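Local atomic coordinates of fumarylacetoacetate hydrolase (Burkholderia xenovorans, PDB entry 5TI1), a protein that probably hydrolyses fumarylacetoacetate to fumarate and acetoacetate, the last step of phenylalanine and tyrosine breakdown, and binds magnesium. Residues Q16-P21 with S107-L112; R55-A60 with V66-L71; D86-R91 with N95-L100; T122-D125 with L129-R132; D247-I252 with P298-Q303. All blocks are in the same frame, centred on the assembly; numbering follows the deposited sequence.

Contact 1 of 5, residues Q16-P21 with S107-L112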
# COMPACT_ATOMS: atom_id res chain seq x y z
N GLN B 16 2.05 21.28 28.85
CA GLN B 16 2.02 20.51 30.09
C GLN B 16 0.69 20.68 30.82
O GLN B 16 0.16 19.71 31.39
CB GLN B 16 3.17 20.92 31.00
CG GLN B 16 3.25 20.08 32.26
CD GLN B 16 3.24 18.60 31.93
OE1 GLN B 16 2.26 17.90 32.20
NE2 GLN B 16 4.33 18.11 31.34
N ALA B 17 0.13 21.89 30.81
CA ALA B 17 -1.13 22.14 31.49
C ALA B 17 -2.25 21.25 30.94
O ALA B 17 -3.15 20.86 31.70
CB ALA B 17 -1.52 23.61 31.37
N THR B 18 -2.20 20.91 29.65
CA THR B 18 -3.23 20.06 29.05
C THR B 18 -3.17 18.62 29.54
O THR B 18 -4.12 17.86 29.32
CB THR B 18 -3.10 20.08 27.52
OG1 THR B 18 -1.93 19.35 27.12
CG2 THR B 18 -3.03 21.50 26.98
N LEU B 19 -2.07 18.22 30.16
CA LEU B 19 -1.88 16.86 30.66
C LEU B 19 -2.24 16.73 32.13
O LEU B 19 -2.21 15.62 32.67
CB LEU B 19 -0.43 16.42 30.44
CG LEU B 19 0.06 16.50 29.00
CD1 LEU B 19 1.52 16.13 28.91
CD2 LEU B 19 -0.80 15.58 28.12
N ASP B 20 -2.55 17.83 32.79
CA ASP B 20 -2.79 17.89 34.23
C ASP B 20 -4.03 17.09 34.62
O ASP B 20 -5.15 17.50 34.27
CB ASP B 20 -2.93 19.35 34.65
CG ASP B 20 -3.23 19.53 36.13
OD1 ASP B 20 -3.21 18.53 36.89
OD2 ASP B 20 -3.49 20.67 36.54
N PRO B 21 -3.89 15.97 35.34
CA PRO B 21 -5.06 15.20 35.77
C PRO B 21 -6.12 15.98 36.54
O PRO B 21 -7.28 15.56 36.57
CB PRO B 21 -4.43 14.12 36.67
CG PRO B 21 -3.08 13.92 36.10
CD PRO B 21 -2.63 15.30 35.69
N SER B 107 -0.58 23.67 19.29
CA SER B 107 -1.36 24.90 19.34
C SER B 107 -2.86 24.62 19.44
O SER B 107 -3.55 25.14 20.32
CB SER B 107 -1.06 25.76 18.11
OG SER B 107 -1.83 26.94 18.11
N VAL B 108 -3.38 23.80 18.52
CA VAL B 108 -4.81 23.47 18.56
C VAL B 108 -5.17 22.81 19.89
O VAL B 108 -6.19 23.13 20.50
CB VAL B 108 -5.18 22.57 17.36
CG1 VAL B 108 -6.60 22.03 17.53
CG2 VAL B 108 -5.09 23.36 16.07
N ARG B 109 -4.33 21.88 20.35
CA ARG B 109 -4.64 21.17 21.59
C ARG B 109 -4.69 22.12 22.79
O ARG B 109 -5.56 21.98 23.66
CB ARG B 109 -3.61 20.07 21.83
CG ARG B 109 -3.79 19.43 23.17
CD ARG B 109 -2.75 18.40 23.46
NE ARG B 109 -2.93 17.91 24.81
CZ ARG B 109 -3.75 16.92 25.13
NH1 ARG B 109 -4.44 16.32 24.17
NH2 ARG B 109 -3.88 16.54 26.39
N VAL B 110 -3.79 23.10 22.84
CA VAL B 110 -3.78 24.04 23.95
C VAL B 110 -5.00 24.95 23.88
O VAL B 110 -5.64 25.21 24.91
CB VAL B 110 -2.46 24.84 23.97
CG1 VAL B 110 -2.52 25.91 25.04
CG2 VAL B 110 -1.29 23.91 24.22
N GLN B 111 -5.33 25.46 22.70
CA GLN B 111 -6.51 26.31 22.56
C GLN B 111 -7.77 25.57 22.98
O GLN B 111 -8.59 26.08 23.75
CB GLN B 111 -6.63 26.80 21.11
CG GLN B 111 -5.50 27.73 20.65
CD GLN B 111 -5.60 28.07 19.18
OE1 GLN B 111 -6.42 28.90 18.77
NE2 GLN B 111 -4.78 27.43 18.36
N LEU B 112 -7.92 24.33 22.50
CA LEU B 112 -9.11 23.54 22.81
C LEU B 112 -9.19 23.24 24.30
O LEU B 112 -10.26 23.39 24.92
CB LEU B 112 -9.10 22.25 22.00
CG LEU B 112 -9.76 22.32 20.63
CD1 LEU B 112 -9.58 21.01 19.88
CD2 LEU B 112 -11.24 22.66 20.77
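Thr18 and Arg109 meet where a type I beta turn, Ala17 to Asp20, next to the N-terminal helix 13-17 is fastened to helix 102-116. The tight part of the contact is the polar one. Arg109 reaches out with its CG anti to the backbone N (chi1 173°) and its chain extended as far as NE, long enough to carry the guanidinium across to the turn. There Arg109 NE donates to Thr18 OG1 at 2.9 Å along a nearly straight path (162° at the hydrogen), with the oxygen at the edge of the guanidinium and close to its plane. A second, weak bond runs from Arg109 NH2 to Thr18 O at 3.2 Å, so hydroxyl and carbonyl of one residue are held by one cation. The group is fixed further by Gln40 O, bonded to NH2, and by Asn41 O, bonded to NH1; Thr18 OG1 is also bonded to Leu15 O. NE, NH1 and NH2 thus all have oxygen partners, three backbone carbonyls and a hydroxyl.

Packing is looser toward Val110. Thr18 CG2 lies 4.0 Å from Val110 CA, and the two side chains cross at about a right angle, touching through methyl groups. Gln16 and Pro21 at the two ends of segment 16-21 are exposed and stay away from the helix. On the inner flank, Leu19 crosses the arginine at roughly a right angle, bringing its CD2 methyl to 3.7 Å from Arg109 NH2.

Contact 2 of 5, residues R55-A60 with V66-L71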
# COMPACT_ATOMS: atom_id res chain seq x y z
N ARG B 55 -18.19 16.33 5.70
CA ARG B 55 -17.22 15.78 6.63
C ARG B 55 -16.26 16.88 7.06
O ARG B 55 -15.87 17.73 6.26
CB ARG B 55 -16.48 14.59 6.02
CG ARG B 55 -17.40 13.42 5.78
CD ARG B 55 -16.68 12.23 5.17
NE ARG B 55 -17.64 11.22 4.72
CZ ARG B 55 -17.31 9.99 4.36
NH1 ARG B 55 -16.04 9.60 4.41
NH2 ARG B 55 -18.25 9.14 3.96
N ARG B 56 -15.91 16.87 8.34
CA ARG B 56 -15.10 17.93 8.91
C ARG B 56 -14.38 17.37 10.13
O ARG B 56 -14.71 16.30 10.64
CB ARG B 56 -15.94 19.16 9.24
CG ARG B 56 -17.10 18.90 10.17
CD ARG B 56 -18.21 19.90 9.89
NE ARG B 56 -19.32 19.82 10.85
CZ ARG B 56 -20.38 19.04 10.69
NH1 ARG B 56 -20.48 18.27 9.61
NH2 ARG B 56 -21.34 19.04 11.60
N VAL B 57 -13.38 18.12 10.59
CA VAL B 57 -12.54 17.65 11.69
C VAL B 57 -13.27 17.84 13.01
O VAL B 57 -13.82 18.92 13.28
CB VAL B 57 -11.19 18.37 11.69
CG1 VAL B 57 -10.39 17.92 12.88
CG2 VAL B 57 -10.45 18.08 10.39
N GLY B 58 -13.26 16.81 13.84
CA GLY B 58 -13.87 16.88 15.15
C GLY B 58 -12.91 16.42 16.22
O GLY B 58 -11.96 15.67 15.97
N VAL B 59 -13.18 16.88 17.44
CA VAL B 59 -12.45 16.44 18.62
C VAL B 59 -13.47 15.93 19.63
O VAL B 59 -14.42 16.64 19.98
CB VAL B 59 -11.59 17.58 19.21
CG1 VAL B 59 -11.01 17.17 20.55
CG2 VAL B 59 -10.48 17.95 18.25
N ALA B 60 -13.27 14.69 20.08
CA ALA B 60 -14.18 14.11 21.06
C ALA B 60 -13.97 14.72 22.43
O ALA B 60 -12.83 14.93 22.88
CB ALA B 60 -13.99 12.59 21.14
N VAL B 66 -16.50 18.32 19.39
CA VAL B 66 -16.28 19.72 19.07
C VAL B 66 -16.07 19.84 17.56
O VAL B 66 -15.20 19.18 16.99
CB VAL B 66 -15.09 20.30 19.84
CG1 VAL B 66 -14.88 21.73 19.45
CG2 VAL B 66 -15.34 20.20 21.34
N ASP B 67 -16.87 20.69 16.92
CA ASP B 67 -16.72 21.02 15.51
C ASP B 67 -15.59 22.04 15.40
O ASP B 67 -15.78 23.21 15.72
CB ASP B 67 -18.03 21.56 14.96
CG ASP B 67 -18.02 21.73 13.45
OD1 ASP B 67 -16.94 21.99 12.86
OD2 ASP B 67 -19.11 21.62 12.84
N LEU B 68 -14.41 21.61 14.95
CA LEU B 68 -13.28 22.54 14.92
C LEU B 68 -13.49 23.62 13.87
O LEU B 68 -13.13 24.78 14.10
CB LEU B 68 -11.97 21.79 14.67
CG LEU B 68 -11.59 20.70 15.65
CD1 LEU B 68 -10.08 20.43 15.53
CD2 LEU B 68 -11.99 21.07 17.08
N ALA B 69 -14.08 23.27 12.73
CA ALA B 69 -14.35 24.27 11.69
C ALA B 69 -15.28 25.36 12.21
O ALA B 69 -15.08 26.54 11.91
CB ALA B 69 -14.93 23.60 10.45
N ALA B 70 -16.28 24.99 13.01
CA ALA B 70 -17.16 25.99 13.59
C ALA B 70 -16.42 26.90 14.57
O ALA B 70 -16.65 28.12 14.57
CB ALA B 70 -18.35 25.30 14.28
N LEU B 71 -15.54 26.35 15.40
CA LEU B 71 -14.77 27.19 16.32
C LEU B 71 -13.82 28.11 15.57
O LEU B 71 -13.59 29.25 16.00
CB LEU B 71 -13.98 26.32 17.30
CG LEU B 71 -14.76 25.53 18.35
CD1 LEU B 71 -13.80 25.05 19.41
CD2 LEU B 71 -15.86 26.37 18.96
O HOH W 1 -14.60 20.86 11.89
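A beta hairpin, strands 56-61 and 64-67 of a five-stranded antiparallel sheet, runs here straight into helix 68-73. Val59 and Val66 form the hydrogen-bonded pair: Val66 N donates to Val59 O at 2.7 Å, and Val59 N returns the bond to Val66 O. At the neighbouring non-hydrogen-bonded pair, Gly58 CA approaches Val66 O to 3.2 Å in a CA-H...O contact. Beyond it, Leu68 N still bonds to Val57 O, carrying the strand pairing into the first turn of the helix.

On the face of the sheet that bears Val59, Leu68 carries the apolar packing. Its CD1 packs against Val57 CG1 and its CD2 against Val59 CG2, and Leu112 of helix 102-116 covers the group.

The other face carries the ion pair. Asp67 is the N-cap of the helix, its OD1 accepting from Ala70 N from above the carboxylate plane, while a water joins OD1, Val57 O and Ala69 N. The second oxygen is taken by Arg56, whose chi1 of 56° starts an extended chain that lays NE beside the carboxylate; the guanidinium also pairs with Asp49. In this salt bridge Arg56 NE meets Asp67 OD2 at 2.7 Å, the oxygen lying 6° out of the guanidinium plane but approached from above the carboxylate.

Contact 3 of 5, residues D86-R91 with N95-L100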
# COMPACT_ATOMS: atom_id res chain seq x y z
N ASP B 86 -10.16 28.36 2.12
CA ASP B 86 -9.79 26.98 2.43
C ASP B 86 -9.46 26.81 3.91
O ASP B 86 -8.65 27.57 4.46
CB ASP B 86 -8.60 26.54 1.58
N SER B 87 -10.09 25.83 4.55
CA SER B 87 -9.86 25.49 5.95
C SER B 87 -9.46 24.02 6.04
O SER B 87 -10.10 23.16 5.45
CB SER B 87 -11.13 25.74 6.78
OG SER B 87 -11.11 25.00 7.99
N VAL B 88 -8.38 23.74 6.78
CA VAL B 88 -7.95 22.36 6.96
C VAL B 88 -8.93 21.54 7.78
O VAL B 88 -8.81 20.31 7.82
CB VAL B 88 -6.57 22.26 7.65
CG1 VAL B 88 -5.47 22.84 6.77
CG2 VAL B 88 -6.62 22.94 9.01
N PHE B 89 -9.88 22.18 8.46
CA PHE B 89 -10.88 21.49 9.25
C PHE B 89 -12.10 21.07 8.43
O PHE B 89 -12.88 20.24 8.89
CB PHE B 89 -11.32 22.37 10.43
CG PHE B 89 -10.21 22.67 11.40
CD1 PHE B 89 -9.33 21.67 11.80
CD2 PHE B 89 -10.04 23.95 11.92
CE1 PHE B 89 -8.29 21.95 12.70
CE2 PHE B 89 -9.01 24.22 12.82
CZ PHE B 89 -8.14 23.22 13.20
N VAL B 90 -12.27 21.61 7.22
CA VAL B 90 -13.33 21.17 6.33
C VAL B 90 -12.70 20.29 5.26
O VAL B 90 -12.34 20.76 4.17
CB VAL B 90 -14.10 22.35 5.71
CG1 VAL B 90 -15.28 21.83 4.91
CG2 VAL B 90 -14.56 23.29 6.80
N ARG B 91 -12.54 19.01 5.60
CA ARG B 91 -11.82 18.03 4.81
C ARG B 91 -12.40 16.68 5.18
O ARG B 91 -12.89 16.49 6.29
CB ARG B 91 -10.32 18.02 5.12
CG ARG B 91 -9.55 19.26 4.76
CD ARG B 91 -9.23 19.28 3.29
NE ARG B 91 -8.28 20.34 2.97
CZ ARG B 91 -8.61 21.62 2.84
NH1 ARG B 91 -9.87 22.00 3.00
NH2 ARG B 91 -7.68 22.52 2.54
N ASN B 95 -5.49 14.49 6.96
CA ASN B 95 -4.14 14.58 6.38
C ASN B 95 -3.64 16.01 6.33
O ASN B 95 -2.56 16.32 6.84
CB ASN B 95 -4.13 13.95 4.98
CG ASN B 95 -4.46 12.47 5.00
OD1 ASN B 95 -5.43 12.05 5.63
ND2 ASN B 95 -3.66 11.67 4.30
N ASP B 96 -4.42 16.90 5.71
CA ASP B 96 -4.00 18.29 5.54
C ASP B 96 -3.70 18.96 6.88
O ASP B 96 -2.72 19.71 6.99
CB ASP B 96 -5.09 19.07 4.78
CG ASP B 96 -5.13 18.73 3.30
OD1 ASP B 96 -4.23 18.02 2.82
OD2 ASP B 96 -6.07 19.18 2.61
N PHE B 97 -4.54 18.73 7.90
CA PHE B 97 -4.26 19.30 9.21
C PHE B 97 -3.02 18.69 9.85
O PHE B 97 -2.19 19.40 10.42
CB PHE B 97 -5.47 19.13 10.14
CG PHE B 97 -5.14 19.35 11.59
CD1 PHE B 97 -4.86 20.62 12.06
CD2 PHE B 97 -5.08 18.28 12.47
CE1 PHE B 97 -4.54 20.83 13.39
CE2 PHE B 97 -4.75 18.48 13.80
CZ PHE B 97 -4.48 19.76 14.26
N ILE B 98 -2.88 17.36 9.77
CA ILE B 98 -1.68 16.70 10.29
C ILE B 98 -0.43 17.25 9.62
O ILE B 98 0.57 17.57 10.28
CB ILE B 98 -1.78 15.17 10.11
CG1 ILE B 98 -2.86 14.59 11.02
CG2 ILE B 98 -0.46 14.52 10.45
CD1 ILE B 98 -3.26 13.14 10.65
N ALA B 99 -0.48 17.42 8.29
CA ALA B 99 0.68 17.92 7.55
C ALA B 99 1.17 19.26 8.08
O ALA B 99 2.33 19.61 7.86
CB ALA B 99 0.33 18.05 6.07
N LEU B 100 0.32 20.01 8.80
CA LEU B 100 0.72 21.30 9.34
C LEU B 100 1.84 21.17 10.36
O LEU B 100 2.48 22.18 10.68
CB LEU B 100 -0.47 22.01 9.97
CG LEU B 100 -1.52 22.54 9.00
CD1 LEU B 100 -2.58 23.29 9.78
CD2 LEU B 100 -0.84 23.43 7.96
O HOH W 2 -7.43 17.94 7.42
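Arg91 and Asp96 cross at about a right angle, as do their flat groups, the guanidinium and carboxylate planes standing 89° apart. Arg91 NE donates to the anti lone pair of Asp96 OD2 at 2.5 Å, a doubtfully short modelled distance, with the oxygen practically in the guanidinium plane. A bend at chi2 (-80°) folds the arginine back over the preceding turn, where NH1 bonds to Val90 O and one face of the guanidinium rests on Val88 CA.

Val88 lies between this salt bridge and the aromatic side. It meets Phe97 crosswise, Val88 CG2 lying 4.1 Å from Phe97 CB near the ring edge, and it reaches tip to tip toward Leu100 CD1. Deeper in, the rings of Phe89 and Phe97 meet obliquely, with planes at 44° and centroids 5.6 Å apart; the closest atoms are Phe89 CE1 and Phe97 CD1, at 3.7 Å. Phe97 continues the aromatic cluster to Phe44, and Phe89 leans on Leu68 of helix 68-73.

The type I turn from Ser87 to Val90, with an ST turn at Ser87, thus docks on the short helix 95-99 within the N-terminal region. A water bridges the two backbones, donating to Val88 O and accepting from Phe97 N. A buried pair of rings implies an apolar anchor inside, with a partly exposed ion pair at its border.

Contact 4 of 5, residues T122-D125 with L129-R132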
# COMPACT_ATOMS: atom_id res chain seq x y z
N THR B 122 -15.28 31.51 27.64
CA THR B 122 -15.35 32.02 26.27
C THR B 122 -16.34 31.21 25.43
O THR B 122 -17.20 31.78 24.75
CB THR B 122 -13.97 32.00 25.62
OG1 THR B 122 -13.03 32.65 26.48
CG2 THR B 122 -14.01 32.72 24.28
N LEU B 123 -16.24 29.88 25.47
CA LEU B 123 -17.18 29.02 24.77
C LEU B 123 -18.30 28.53 25.69
O LEU B 123 -19.46 28.54 25.29
CB LEU B 123 -16.45 27.81 24.16
CG LEU B 123 -17.38 26.83 23.43
CD1 LEU B 123 -18.04 27.51 22.25
CD2 LEU B 123 -16.62 25.58 22.99
N ARG B 124 -17.94 28.11 26.91
CA ARG B 124 -18.89 27.67 27.92
C ARG B 124 -20.14 28.55 27.99
O ARG B 124 -21.26 28.05 28.02
CB ARG B 124 -18.19 27.65 29.29
CG ARG B 124 -19.06 27.22 30.46
CD ARG B 124 -18.36 27.51 31.78
NE ARG B 124 -18.48 28.91 32.16
CZ ARG B 124 -17.82 29.47 33.17
NH1 ARG B 124 -16.97 28.75 33.90
NH2 ARG B 124 -17.99 30.76 33.44
N ASP B 125 -19.95 29.87 28.00
CA ASP B 125 -21.04 30.81 28.23
C ASP B 125 -21.64 31.38 26.95
O ASP B 125 -22.51 32.25 27.03
CB ASP B 125 -20.56 31.95 29.13
CG ASP B 125 -20.28 31.48 30.55
OD1 ASP B 125 -20.53 30.30 30.86
OD2 ASP B 125 -19.82 32.31 31.36
N LEU B 129 -23.14 29.60 19.95
CA LEU B 129 -22.02 28.89 19.34
C LEU B 129 -21.89 27.49 19.91
O LEU B 129 -21.60 26.53 19.18
CB LEU B 129 -20.73 29.68 19.55
CG LEU B 129 -19.47 29.02 18.98
CD1 LEU B 129 -19.58 28.90 17.46
CD2 LEU B 129 -18.23 29.79 19.39
N ARG B 130 -22.11 27.35 21.22
CA ARG B 130 -22.01 26.04 21.87
C ARG B 130 -23.08 25.09 21.34
O ARG B 130 -22.82 23.90 21.13
CB ARG B 130 -22.12 26.23 23.38
CG ARG B 130 -21.94 24.99 24.22
CD ARG B 130 -21.94 25.38 25.68
NE ARG B 130 -22.30 24.27 26.55
CZ ARG B 130 -22.43 24.37 27.87
NH1 ARG B 130 -22.25 25.54 28.47
NH2 ARG B 130 -22.76 23.30 28.59
N GLY B 131 -24.29 25.61 21.11
CA GLY B 131 -25.34 24.80 20.50
C GLY B 131 -25.03 24.36 19.08
O GLY B 131 -25.60 23.37 18.61
N ARG B 132 -24.15 25.08 18.39
CA ARG B 132 -23.71 24.70 17.05
C ARG B 132 -22.42 23.90 17.05
O ARG B 132 -22.32 22.90 16.34
CB ARG B 132 -23.52 25.94 16.17
CG ARG B 132 -24.79 26.46 15.55
CD ARG B 132 -24.50 27.48 14.46
NE ARG B 132 -24.00 28.74 14.99
CZ ARG B 132 -22.75 29.17 14.84
NH1 ARG B 132 -21.87 28.44 14.16
NH2 ARG B 132 -22.37 30.33 15.35
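With CG anti to the backbone N in both Leu123 (chi1 178°) and Leu129 (chi1 179°), the two leucines throw their branches toward each other. The side chains cross at about a right angle, and Leu123 CD1 comes to 3.7 Å from Leu129 CD2. Arg130 has its CG anti to the backbone N as well, and its chain stays extended to NE, so that the guanidinium is carried along the 123-124 backbone to the carbonyl of Arg124. Arg130 NH1 donates to Arg124 O at 2.7 Å; the nitrogen lies in the carbonyl plane on a lone pair, and the oxygen sits at the guanidinium edge.

This is a helix folding back on the loop that leads into it: residues 122-124 coil like a helix but lack its hydrogen-bond pattern, and helix 127-133 follows almost at once. Leu115 of the preceding helix 102-116 backs Leu123, and Trp26 touches Leu123, Arg124 and Arg130.

Arg124 itself turns off in another direction. Its chain bends at chi3, and the guanidinium grips its neighbour side-on, Arg124 NE to Asp125 OD1 at 2.8 Å and Arg124 NH2 to Asp125 OD2 at 3.2 Å, while NH1 bonds to Arg118 O. The two guanidinium groups stand at 53° to each other, and Arg124 NE remains 6.3 Å from Arg130 NH1.

Contact 5 of 5, residues D247-I252 with P298-Q303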
# COMPACT_ATOMS: atom_id res chain seq x y z
N ASP B 247 14.97 9.83 16.44
CA ASP B 247 14.14 10.84 15.81
C ASP B 247 12.74 10.33 15.48
O ASP B 247 11.88 11.12 15.10
CB ASP B 247 14.83 11.35 14.53
CG ASP B 247 14.08 12.48 13.85
OD1 ASP B 247 13.65 13.43 14.55
OD2 ASP B 247 13.92 12.43 12.60
N ALA B 248 12.50 9.03 15.67
CA ALA B 248 11.33 8.38 15.09
C ALA B 248 10.03 8.94 15.64
O ALA B 248 9.11 9.25 14.87
CB ALA B 248 11.42 6.88 15.33
N GLU B 249 9.92 9.08 16.97
CA GLU B 249 8.63 9.40 17.58
C GLU B 249 8.13 10.78 17.16
O GLU B 249 6.92 11.01 17.10
CB GLU B 249 8.72 9.31 19.11
CG GLU B 249 8.74 7.89 19.64
CD GLU B 249 8.70 7.84 21.17
OE1 GLU B 249 8.26 8.82 21.78
OE2 GLU B 249 9.11 6.80 21.74
N ALA B 250 9.05 11.70 16.84
CA ALA B 250 8.65 13.01 16.36
C ALA B 250 7.91 12.95 15.03
O ALA B 250 7.23 13.91 14.65
CB ALA B 250 9.88 13.92 16.23
N HIS B 251 8.02 11.84 14.30
CA HIS B 251 7.27 11.65 13.07
C HIS B 251 5.87 11.09 13.29
O HIS B 251 5.09 11.05 12.33
CB HIS B 251 8.04 10.72 12.12
CG HIS B 251 9.33 11.30 11.63
ND1 HIS B 251 9.57 11.59 10.30
CD2 HIS B 251 10.46 11.64 12.29
CE1 HIS B 251 10.79 12.07 10.17
NE2 HIS B 251 11.35 12.12 11.36
N ILE B 252 5.52 10.69 14.51
CA ILE B 252 4.26 10.00 14.80
C ILE B 252 3.23 11.00 15.31
O ILE B 252 3.51 11.78 16.23
CB ILE B 252 4.47 8.86 15.81
CG1 ILE B 252 5.51 7.87 15.29
CG2 ILE B 252 3.14 8.16 16.10
CD1 ILE B 252 5.73 6.69 16.20
N PRO B 298 1.69 11.18 29.30
CA PRO B 298 1.62 10.79 30.72
C PRO B 298 1.60 9.28 30.95
O PRO B 298 1.70 8.86 32.10
CB PRO B 298 0.31 11.42 31.21
CG PRO B 298 0.05 12.53 30.26
CD PRO B 298 0.55 12.05 28.93
N PHE B 299 1.49 8.47 29.90
CA PHE B 299 1.39 7.02 30.07
C PHE B 299 2.59 6.29 29.48
O PHE B 299 2.58 5.06 29.39
CB PHE B 299 0.06 6.53 29.49
CG PHE B 299 -1.11 7.32 29.99
CD1 PHE B 299 -1.67 7.04 31.23
CD2 PHE B 299 -1.60 8.40 29.27
CE1 PHE B 299 -2.72 7.78 31.73
CE2 PHE B 299 -2.66 9.15 29.77
CZ PHE B 299 -3.22 8.84 31.00
N ARG B 300 3.65 7.03 29.12
CA ARG B 300 4.89 6.42 28.67
C ARG B 300 5.54 5.63 29.81
O ARG B 300 5.58 6.08 30.96
CB ARG B 300 5.84 7.51 28.16
CG ARG B 300 7.24 7.04 27.81
CD ARG B 300 8.16 8.23 27.54
NE ARG B 300 7.63 9.12 26.51
CZ ARG B 300 7.81 8.94 25.20
NH1 ARG B 300 8.50 7.90 24.75
NH2 ARG B 300 7.30 9.81 24.34
N VAL B 301 6.03 4.43 29.49
CA VAL B 301 6.59 3.51 30.47
C VAL B 301 7.75 2.76 29.83
O VAL B 301 7.98 2.82 28.62
CB VAL B 301 5.56 2.49 31.01
CG1 VAL B 301 4.51 3.19 31.87
CG2 VAL B 301 4.91 1.73 29.86
N ALA B 302 8.49 2.04 30.67
CA ALA B 302 9.66 1.30 30.23
C ALA B 302 9.25 0.08 29.41
O ALA B 302 8.45 -0.75 29.86
CB ALA B 302 10.50 0.87 31.42
N GLN B 303 9.82 -0.03 28.21
CA GLN B 303 9.59 -1.16 27.32
C GLN B 303 10.30 -2.41 27.85
O GLN B 303 11.19 -2.32 28.69
CB GLN B 303 10.08 -0.81 25.91
CG GLN B 303 11.60 -0.54 25.79
CD GLN B 303 12.00 0.89 26.16
OE1 GLN B 303 11.18 1.68 26.62
NE2 GLN B 303 13.26 1.22 25.93
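Glu249 meets the guanidinium of Arg300 edge to edge, the two side chains arriving from opposite directions and their flat groups lying only 10° from coplanar. The grip is end-on. Arg300 NH2 donates to Glu249 OE1 at 2.9 Å, and Arg300 NH1 bonds to both oxygens of Glu249, to OE1 at 3.1 Å and to OE2 at 3.3 Å. Each of these bonds uses a syn lone pair, and each oxygen lies within a few degrees of the guanidinium plane. Because OE1 and OE2 are both bonded, the carboxylate is kept nearly flat with the guanidinium and its rotation is restrained.

Both side chains must stretch to meet, since the CA atoms of Glu249 and Arg300 are 12.1 Å apart. The glutamate is extended beyond CG, whereas the arginine bends at chi3 (-56°) to turn its end toward the carboxylate. Neither charge depends on the other alone: Glu249 OE2 also bonds to His320 ND1, while Arg300 NH2 forms a salt bridge with Glu297 and its NH1 bonds to Glu319 O. This network probably favours the charged form of Glu249.

The contact lies at the surface, away from the metal site. It is a bidentate arginine-carboxylate salt bridge, joining the 3-10 turn 249-251, which follows helix 245-248, to the short strand 300-301 at the edge of a mixed sheet in the C-terminal FAA hydrolase region.

From the N terminus, contact 1 closes the long loop between the first helix and helix 102-116. Nested inside it in series, contact 2 closes a hairpin and contact 3 a short loop into helix 95-99; a probable hydrogen bond from Val57 N to Phe89 O joins the two. Contact 4 closes a short loop farther along, and contact 5 follows much later; none of the five cross. Leu112 of helix 102-116 packs on Val59, Val66, Leu68 and Leu71, and Val108 packs on Phe97, tying contact 1 to its nested pair. Leu71 touches Leu123 and Leu129, connecting contacts 2 and 4. Toward the C-terminal region, Leu19 meets Pro298, linking contacts 1 and 5.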